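Local coordinates for protein hypothetical dTDP-4-dehydrorhamnose 3,5-epimerase (Sulfolobus tokodaii, PDB 2B9U) that probably catalyses the epimerization at the 3' and 5' carbons of dTDP-4-dehydro-6-deoxyglucose that yields dTDP-4-dehydro-beta-L-rhamnose, a step in dTDP-L-rhamnose biosynthesis, at residues Phe31-Glu34 with Asp35-Met39. Sequence-based numbering, arbitrary orientation.
Sequences FKSE and DFTKM
T37 grips the carbonyl of S33 twice: its backbone N donates to S33 O at 2.9 Å, and its hydroxyl OG1 donates to that same oxygen at 2.6 Å, coming from above the carbonyl plane. The hydroxyl can reach back because chi1 of -53° sets OG1 beside T37's own backbone N, close to the carbonyl one turn earlier. F36 N donates to K32 O at 3.0 Å, almost straight down the carbonyl, and K38 N closes a longer bond to E34 O. These three successive i to i+4 bonds build the short helix 33-37, with K32 as its N-cap residue. On its outer side E34 and K38 run side by side in a long salt bridge, OE1 to NZ at 3.8 Å. K32 and D35 also point the same way; the lysine's aliphatic CD lies 3.5 Å from D35 OD2, while NZ stays beyond salt-bridge range.

The apolar contact is an edge-to-face pair. F31 presents its CD1 edge to one face of F36, toward the rim near CD2 (3.3 Å), with the ring planes at 82°. F36 reaches it with CG anti to its carbonyl carbon (chi1 -83°), which swings the ring back over the end of the strand. With an alanine here, the F31 edge would probably lose its aromatic face and a gap would open where strand passes into helix.

F36 also meets F3 of strand 3-9 edge-to-face and packs on I41. In the jelly-roll-like, flattened-barrel fold of this cupin-clan epimerase, the helix follows directly on strand 25-32, whose last residues, F31 and K32, pair antiparallel with a strand of the second subunit and carry the sheet across the dimer interface; there E34 N donates a hydrogen bond to E136 OE2 of that subunit.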
loop_
_atom_site.group_PDB
_atom_site.type_symbol
_atom_site.label_atom_id
_atom_site.label_comp_id
_atom_site.label_asym_id
_atom_site.label_seq_id
_atom_site.Cartn_x
_atom_site.Cartn_y
_atom_site.Cartn_z
ATOM N N PHE A 31 6.849 0.963 -4.394
ATOM C CA PHE A 31 7.996 0.743 -3.543
ATOM C C PHE A 31 8.681 -0.544 -3.986
ATOM O O PHE A 31 8.001 -1.502 -4.359
ATOM C CB PHE A 31 7.532 0.660 -2.077
ATOM C CG PHE A 31 8.416 -0.166 -1.203
ATOM C CD1 PHE A 31 9.555 0.379 -0.640
ATOM C CD2 PHE A 31 8.115 -1.496 -0.943
ATOM C CE1 PHE A 31 10.379 -0.375 0.168
ATOM C CE2 PHE A 31 8.924 -2.254 -0.127
ATOM C CZ PHE A 31 10.070 -1.697 0.421
ATOM N N LYS A 32 10.020 -0.547 -3.974
ATOM C CA LYS A 32 10.827 -1.755 -4.250
ATOM C C LYS A 32 12.006 -1.823 -3.299
ATOM O O LYS A 32 12.814 -0.891 -3.226
ATOM C CB LYS A 32 11.369 -1.791 -5.683
ATOM C CG LYS A 32 10.329 -1.830 -6.784
ATOM C CD LYS A 32 10.974 -1.755 -8.154
ATOM C CE LYS A 32 11.517 -3.088 -8.614
ATOM N NZ LYS A 32 11.767 -3.039 -10.092
ATOM N N SER A 33 12.098 -2.940 -2.582
ATOM C CA SER A 33 13.067 -3.112 -1.500
ATOM C C SER A 33 14.496 -2.698 -1.899
ATOM O O SER A 33 15.136 -1.924 -1.195
ATOM C CB SER A 33 13.054 -4.564 -1.010
ATOM O OG SER A 33 14.082 -4.785 -0.063
ATOM N N GLU A 34 14.962 -3.203 -3.038
ATOM C CA GLU A 34 16.319 -2.967 -3.511
ATOM C C GLU A 34 16.614 -1.492 -3.755
ATOM O O GLU A 34 17.635 -0.987 -3.304
ATOM C CB GLU A 34 16.563 -3.779 -4.786
ATOM C CG GLU A 34 17.941 -3.594 -5.408
ATOM C CD GLU A 34 18.355 -4.796 -6.232
ATOM O OE1 GLU A 34 18.874 -4.602 -7.359
ATOM O OE2 GLU A 34 18.145 -5.936 -5.752
ATOM N N ASP A 35 15.726 -0.818 -4.480
ATOM C CA ASP A 35 15.891 0.592 -4.790
ATOM C C ASP A 35 15.862 1.472 -3.533
ATOM O O ASP A 35 16.647 2.433 -3.408
ATOM C CB ASP A 35 14.809 1.033 -5.785
ATOM C CG ASP A 35 14.964 0.370 -7.157
ATOM O OD1 ASP A 35 16.106 0.270 -7.657
ATOM O OD2 ASP A 35 13.943 -0.032 -7.753
ATOM N N PHE A 36 14.967 1.135 -2.599
ATOM C CA PHE A 36 14.781 1.946 -1.409
ATOM C C PHE A 36 15.912 1.731 -0.404
ATOM O O PHE A 36 16.292 2.663 0.302
ATOM C CB PHE A 36 13.412 1.681 -0.752
ATOM C CG PHE A 36 12.265 2.449 -1.368
ATOM C CD1 PHE A 36 12.047 2.444 -2.747
ATOM C CD2 PHE A 36 11.365 3.138 -0.551
ATOM C CE1 PHE A 36 10.954 3.146 -3.312
ATOM C CE2 PHE A 36 10.278 3.827 -1.098
ATOM C CZ PHE A 36 10.073 3.831 -2.482
ATOM N N THR A 37 16.411 0.495 -0.328
ATOM C CA THR A 37 17.551 0.148 0.535
ATOM C C THR A 37 18.826 0.907 0.132
ATOM O O THR A 37 19.544 1.415 0.997
ATOM C CB THR A 37 17.809 -1.375 0.554
ATOM O OG1 THR A 37 16.591 -2.064 0.904
ATOM C CG2 THR A 37 18.896 -1.743 1.578
ATOM N N LYS A 38 19.088 0.999 -1.175
ATOM C CA LYS A 38 20.191 1.827 -1.715
ATOM C C LYS A 38 20.135 3.253 -1.200
ATOM O O LYS A 38 21.161 3.949 -1.143
ATOM C CB LYS A 38 20.123 1.906 -3.235
ATOM C CG LYS A 38 21.211 1.190 -3.991
ATOM C CD LYS A 38 20.637 0.017 -4.775
ATOM C CE LYS A 38 21.694 -0.647 -5.648
ATOM N NZ LYS A 38 21.063 -1.539 -6.656
ATOM N N MET A 39 18.918 3.700 -0.873
ATOM C CA MET A 39 18.690 5.058 -0.397
ATOM C C MET A 39 18.574 5.119 1.120
ATOM O O MET A 39 18.217 6.150 1.673
ATOM C CB MET A 39 17.462 5.666 -1.085
ATOM C CG MET A 39 17.644 5.829 -2.589
ATOM S SD MET A 39 19.037 6.919 -2.995
ATOM C CE MET A 39 19.157 6.668 -4.776
#